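Local coordinates for RING finger protein unkempt homolog (Mus musculus, PDB 5ELH) that binds RNA sequence-specifically through clustered CCCH zinc fingers and represses translation, helping to establish and maintain the early morphology of cortical neurons in the embryo, at residues A[28-33]-A[38-43]; A[87-90]-A[94-97]. All coordinates share one frame; numbering follows the deposited sequence.

Contact 1: A[28-33]-A[38-43]; sequences RPYTCF and VNQRRR. With ZN (zinc ion), chain D.
Tyr-30 and Gln-40 carry this contact alone, an amide lying flat over one face of an aromatic ring. The carboxamide of Gln-40 and the ring of Tyr-30 are only 4° from parallel, and the two side chains reach each other from opposite directions. NE2 of Gln-40 sits over the ring, 3.1 Å from Tyr-30 CE2. The amide is shifted toward the hydroxyl end, and OE1 of Gln-40 comes within 3.2 Å of Tyr-30 OH. No hydrogen bond joins the two groups; the amide lies nearly parallel over the ring face, in van der Waals contact. Tyr-30 holds its CG anti to the backbone N (chi1 -180°), which sends the ring out from the loop toward residues 38-43, and Gln-40 reaches back with a chain extended beyond CG.

Polar ends are fixed by residues between the two segments: Tyr-30 OH is hydrogen-bonded to the carbonyl of His-34, and Gln-40 OE1 accepts from the N of Phe-37. Both groups are thus anchored to the same short connection, which limits how either can turn.

Metal coordination comes from Cys-32, whose SG binds the zinc ion at 2.4 Å; Cys-16, Cys-24 and His-36 complete the CCCH site of the first finger. The pairing of Tyr-30 with Gln-40 ties the approach to Cys-32 to the chain leaving His-36.

Tyr-30, the centre of an inverse gamma turn, also packs on Arg-12. Both segments belong to the long loop region between helix 3-10 and helix 87-90, with Gln-40 ending a short 3-10 turn, 38-40, and the backbone of Asn-39 hydrogen-bonded to that of Thr-84, shortly before helix 87-90.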
loop_
_atom_site.group_PDB
_atom_site.type_symbol
_atom_site.label_atom_id
_atom_site.label_comp_id
_atom_site.label_asym_id
_atom_site.label_seq_id
_atom_site.Cartn_x
_atom_site.Cartn_y
_atom_site.Cartn_z
ATOM N N ARG A 28 -16.388 4.166 16.212
ATOM C CA ARG A 28 -17.552 3.789 17.029
ATOM C C ARG A 28 -18.850 3.871 16.204
ATOM O O ARG A 28 -19.521 4.903 16.203
ATOM C CB ARG A 28 -17.612 4.683 18.283
ATOM C CG ARG A 28 -18.906 4.666 19.104
ATOM C CD ARG A 28 -19.210 6.100 19.565
ATOM N NE ARG A 28 -20.502 6.273 20.240
ATOM C CZ ARG A 28 -20.672 6.329 21.561
ATOM N NH1 ARG A 28 -19.639 6.212 22.394
ATOM N NH2 ARG A 28 -21.892 6.499 22.055
ATOM N N PRO A 29 -19.201 2.786 15.483
ATOM C CA PRO A 29 -18.472 1.514 15.411
ATOM C C PRO A 29 -17.144 1.695 14.692
ATOM O O PRO A 29 -17.107 2.114 13.533
ATOM C CB PRO A 29 -19.410 0.610 14.609
ATOM C CG PRO A 29 -20.201 1.540 13.770
ATOM C CD PRO A 29 -20.346 2.812 14.557
ATOM N N TYR A 30 -16.060 1.398 15.397
ATOM C CA TYR A 30 -14.719 1.612 14.876
ATOM C C TYR A 30 -14.413 0.617 13.761
ATOM O O TYR A 30 -13.861 -0.445 14.013
ATOM C CB TYR A 30 -13.706 1.484 16.016
ATOM C CG TYR A 30 -12.261 1.687 15.613
ATOM C CD1 TYR A 30 -11.883 2.741 14.789
ATOM C CD2 TYR A 30 -11.271 0.829 16.075
ATOM C CE1 TYR A 30 -10.559 2.925 14.429
ATOM C CE2 TYR A 30 -9.951 1.004 15.720
ATOM C CZ TYR A 30 -9.599 2.047 14.900
ATOM O OH TYR A 30 -8.275 2.207 14.554
ATOM N N THR A 31 -14.794 0.960 12.532
ATOM C CA THR A 31 -14.552 0.094 11.380
ATOM C C THR A 31 -13.424 0.619 10.504
ATOM O O THR A 31 -13.258 0.171 9.367
ATOM C CB THR A 31 -15.791 0.005 10.477
ATOM O OG1 THR A 31 -16.041 1.287 9.885
ATOM C CG2 THR A 31 -17.006 -0.457 11.266
ATOM N N CYS A 32 -12.661 1.582 11.010
ATOM C CA CYS A 32 -11.668 2.236 10.176
ATOM C C CYS A 32 -10.485 1.318 9.931
ATOM O O CYS A 32 -10.096 0.520 10.784
ATOM C CB CYS A 32 -11.180 3.554 10.786
ATOM S SG CYS A 32 -10.242 4.569 9.597
ATOM N N PHE A 33 -9.911 1.460 8.747
ATOM C CA PHE A 33 -8.751 0.679 8.351
ATOM C C PHE A 33 -7.466 1.220 8.989
ATOM O O PHE A 33 -6.448 0.530 9.045
ATOM C CB PHE A 33 -8.629 0.713 6.832
ATOM C CG PHE A 33 -7.725 -0.333 6.285
ATOM C CD1 PHE A 33 -8.179 -1.626 6.103
ATOM C CD2 PHE A 33 -6.416 -0.031 5.965
ATOM C CE1 PHE A 33 -7.341 -2.599 5.605
ATOM C CE2 PHE A 33 -5.579 -0.998 5.465
ATOM C CZ PHE A 33 -6.041 -2.283 5.287
ATOM N N VAL A 38 -2.907 5.903 19.345
ATOM C CA VAL A 38 -1.610 5.251 19.226
ATOM C C VAL A 38 -1.655 3.798 19.697
ATOM O O VAL A 38 -0.990 2.932 19.116
ATOM C CB VAL A 38 -0.529 6.049 19.986
ATOM C CG1 VAL A 38 0.778 5.268 20.052
ATOM C CG2 VAL A 38 -0.315 7.381 19.304
ATOM N N ASN A 39 -2.446 3.512 20.728
ATOM C CA ASN A 39 -2.532 2.136 21.218
ATOM C C ASN A 39 -3.264 1.187 20.272
ATOM O O ASN A 39 -3.291 -0.018 20.512
ATOM C CB ASN A 39 -3.117 2.062 22.631
ATOM C CG ASN A 39 -4.526 2.592 22.722
ATOM O OD1 ASN A 39 -5.182 2.851 21.718
ATOM N ND2 ASN A 39 -5.001 2.760 23.946
ATOM N N GLN A 40 -3.824 1.716 19.187
ATOM C CA GLN A 40 -4.443 0.872 18.159
ATOM C C GLN A 40 -3.489 0.524 17.022
ATOM O O GLN A 40 -3.789 -0.344 16.193
ATOM C CB GLN A 40 -5.667 1.562 17.575
ATOM C CG GLN A 40 -6.744 1.845 18.577
ATOM C CD GLN A 40 -7.820 2.755 18.014
ATOM O OE1 GLN A 40 -7.532 3.709 17.291
ATOM N NE2 GLN A 40 -9.072 2.454 18.334
ATOM N N ARG A 41 -2.345 1.196 16.981
ATOM C CA ARG A 41 -1.400 1.036 15.894
ATOM C C ARG A 41 -0.762 -0.342 15.972
ATOM O O ARG A 41 -0.356 -0.771 17.045
ATOM C CB ARG A 41 -0.320 2.120 15.979
ATOM C CG ARG A 41 0.860 1.934 15.029
ATOM C CD ARG A 41 1.887 3.056 15.172
ATOM N NE ARG A 41 3.094 2.786 14.391
ATOM C CZ ARG A 41 4.175 2.153 14.849
ATOM N NH1 ARG A 41 4.237 1.717 16.102
ATOM N NH2 ARG A 41 5.210 1.953 14.045
ATOM N N ARG A 42 -0.705 -1.043 14.844
ATOM C CA ARG A 42 0.109 -2.252 14.759
ATOM C C ARG A 42 1.307 -2.047 13.835
ATOM O O ARG A 42 1.236 -1.312 12.844
ATOM C CB ARG A 42 -0.725 -3.461 14.311
ATOM C CG ARG A 42 -1.373 -3.319 12.963
ATOM C CD ARG A 42 -1.940 -4.658 12.501
ATOM N NE ARG A 42 -0.918 -5.531 11.934
ATOM C CZ ARG A 42 -0.655 -5.653 10.634
ATOM N NH1 ARG A 42 -1.327 -4.948 9.728
ATOM N NH2 ARG A 42 0.281 -6.498 10.236
ATOM N N ARG A 43 2.427 -2.669 14.200
ATOM C CA ARG A 43 3.569 -2.793 13.312
ATOM C C ARG A 43 3.338 -3.946 12.342
ATOM O O ARG A 43 2.915 -5.022 12.745
ATOM C CB ARG A 43 4.829 -3.121 14.110
ATOM C CG ARG A 43 5.202 -2.111 15.176
ATOM C CD ARG A 43 6.296 -2.680 16.050
ATOM N NE ARG A 43 5.823 -3.779 16.886
ATOM C CZ ARG A 43 6.612 -4.655 17.501
ATOM N NH1 ARG A 43 7.936 -4.571 17.386
ATOM N NH2 ARG A 43 6.081 -5.615 18.241
HETATM ZN ZN ZN D . -10.574 6.682 10.606
#

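Contact 2: A[87-90]-A[94-97]; sequences TERR and RYYK
Tyr-95 overlaps the bent side chain of Arg-89, its CE2 lying 3.8 Å from Arg-89 NH1 and 4.2 Å from Arg-89 CD. The guanidinium stands almost upright to the ring, the planes being 88° apart, so the two do not stack. Both groups converge on one carboxylate oxygen, OD1 of Asp-58, which takes a salt bridge from Arg-89 NH1 and a hydrogen bond from Tyr-95 OH. At its root the tyrosine touches backbone, with CB 3.8 Å from Arg-89 O. CG of Arg-94 is placed over the centre of one face of the Tyr-95 ring, 3.5 Å above the plane. With an alanine here instead of Tyr-95, Asp-58 OD1 is likely to lose the phenol's hydrogen bond, and Arg-89, though still salt-bridged to Asp-58, to lose the ring beside it.

The carbonyl of Arg-90 makes the other half of the contact. Its O receives a CA-H...O contact from Tyr-96, at 3.5 Å from Tyr-96 CA, and lies in plane at the edge of the Tyr-96 ring, 3.6 Å from CD1. The opening of the C3H1-type finger predicted at 95-125 is thereby laid against the helix's last residue.

Tyr-96 carries the packing further, its side chain touching Tyr-7 and Leu-8 of helix 3-10 while CG of Lys-97 covers one face of its ring. Helix 87-90 and the loop running on to helix 134-142 are thus drawn together beside helix 3-10, and Arg-94 reaches helix 134-142 through a salt bridge to Glu-136.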
loop_
_atom_site.group_PDB
_atom_site.type_symbol
_atom_site.label_atom_id
_atom_site.label_comp_id
_atom_site.label_asym_id
_atom_site.label_seq_id
_atom_site.Cartn_x
_atom_site.Cartn_y
_atom_site.Cartn_z
ATOM N N THR A 87 -4.234 -6.808 17.670
ATOM C CA THR A 87 -4.095 -6.766 16.221
ATOM C C THR A 87 -2.710 -7.132 15.687
ATOM O O THR A 87 -2.598 -7.502 14.524
ATOM C CB THR A 87 -4.513 -5.398 15.644
ATOM O OG1 THR A 87 -3.751 -4.359 16.260
ATOM C CG2 THR A 87 -6.006 -5.150 15.877
ATOM N N GLU A 88 -1.653 -7.031 16.493
ATOM C CA GLU A 88 -0.347 -7.438 15.986
ATOM C C GLU A 88 -0.314 -8.953 15.780
ATOM O O GLU A 88 0.258 -9.439 14.810
ATOM C CB GLU A 88 0.810 -6.966 16.884
ATOM C CG GLU A 88 1.159 -5.498 16.658
ATOM C CD GLU A 88 2.551 -5.114 17.161
ATOM O OE1 GLU A 88 3.210 -5.932 17.849
ATOM O OE2 GLU A 88 2.987 -3.992 16.839
ATOM N N ARG A 89 -0.939 -9.697 16.684
ATOM C CA ARG A 89 -0.971 -11.152 16.568
ATOM C C ARG A 89 -1.941 -11.587 15.475
ATOM O O ARG A 89 -1.630 -12.443 14.654
ATOM C CB ARG A 89 -1.384 -11.773 17.904
ATOM C CG ARG A 89 -1.626 -13.265 17.845
ATOM C CD ARG A 89 -0.707 -14.075 18.712
ATOM N NE ARG A 89 -1.436 -14.700 19.801
ATOM C CZ ARG A 89 -1.206 -15.921 20.273
ATOM N NH1 ARG A 89 -0.240 -16.676 19.773
ATOM N NH2 ARG A 89 -1.959 -16.388 21.257
ATOM N N ARG A 90 -3.119 -10.982 15.469
ATOM C CA ARG A 90 -4.188 -11.408 14.578
ATOM C C ARG A 90 -3.889 -11.137 13.102
ATOM O O ARG A 90 -4.393 -11.837 12.225
ATOM C CB ARG A 90 -5.497 -10.737 15.005
ATOM C CG ARG A 90 -6.129 -11.381 16.239
ATOM C CD ARG A 90 -7.271 -10.555 16.834
ATOM N NE ARG A 90 -8.265 -10.132 15.847
ATOM C CZ ARG A 90 -9.350 -10.827 15.508
ATOM N NH1 ARG A 90 -9.596 -12.011 16.062
ATOM N NH2 ARG A 90 -10.191 -10.341 14.600
ATOM N N ARG A 94 2.138 -15.136 10.484
ATOM C CA ARG A 94 2.026 -16.470 11.044
ATOM C C ARG A 94 0.589 -16.951 11.180
ATOM O O ARG A 94 0.316 -18.142 11.034
ATOM C CB ARG A 94 2.685 -16.491 12.425
ATOM C CG ARG A 94 2.469 -17.770 13.223
ATOM C CD ARG A 94 3.054 -18.976 12.513
ATOM N NE ARG A 94 2.901 -20.190 13.306
ATOM C CZ ARG A 94 1.841 -20.988 13.270
ATOM N NH1 ARG A 94 0.810 -20.712 12.473
ATOM N NH2 ARG A 94 1.815 -22.071 14.038
ATOM N N TYR A 95 -0.318 -16.030 11.475
ATOM C CA TYR A 95 -1.666 -16.396 11.906
ATOM C C TYR A 95 -2.835 -15.856 11.080
ATOM O O TYR A 95 -3.899 -16.480 11.049
ATOM C CB TYR A 95 -1.862 -15.993 13.360
ATOM C CG TYR A 95 -1.100 -16.851 14.330
ATOM C CD1 TYR A 95 -1.303 -18.224 14.367
ATOM C CD2 TYR A 95 -0.187 -16.295 15.220
ATOM C CE1 TYR A 95 -0.631 -19.020 15.249
ATOM C CE2 TYR A 95 0.506 -17.092 16.117
ATOM C CZ TYR A 95 0.283 -18.456 16.119
ATOM O OH TYR A 95 0.940 -19.270 17.000
ATOM N N TYR A 96 -2.665 -14.722 10.413
ATOM C CA TYR A 96 -3.781 -14.104 9.692
ATOM C C TYR A 96 -4.453 -15.074 8.714
ATOM O O TYR A 96 -3.801 -15.666 7.857
ATOM C CB TYR A 96 -3.306 -12.850 8.956
ATOM C CG TYR A 96 -4.374 -12.126 8.179
ATOM C CD1 TYR A 96 -5.440 -11.507 8.821
ATOM C CD2 TYR A 96 -4.304 -12.038 6.801
ATOM C CE1 TYR A 96 -6.417 -10.838 8.105
ATOM C CE2 TYR A 96 -5.275 -11.372 6.075
ATOM C CZ TYR A 96 -6.323 -10.771 6.732
ATOM O OH TYR A 96 -7.273 -10.113 6.001
ATOM N N LYS A 97 -5.765 -15.231 8.882
ATOM C CA LYS A 97 -6.605 -16.095 8.033
ATOM C C LYS A 97 -6.098 -17.528 7.877
ATOM O O LYS A 97 -6.320 -18.147 6.833
ATOM C CB LYS A 97 -6.778 -15.482 6.639
ATOM C CG LYS A 97 -7.337 -14.066 6.630
ATOM C CD LYS A 97 -8.822 -14.061 6.529
ATOM C CE LYS A 97 -9.355 -12.652 6.571
ATOM N NZ LYS A 97 -10.831 -12.670 6.585
#

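From the N terminus, the chain passes helix 3-10 and enters the first finger, where contact 1 closes the short loop 34-37 that holds the zinc ligand His-36. It then runs through the second zinc site to helix 87-90, where contact 2 closes the three-residue connection 91-93 into the third. The two closures follow in series, neither nesting nor crossing, with centres about 15 Å apart. They nevertheless meet: Arg-43 NE forms a 2.8 Å salt bridge with Glu-88 OE2, and Arg-42 packs along Thr-87 and Glu-88. Helix 87-90 thereby joins the exit of the first finger to the start of the third.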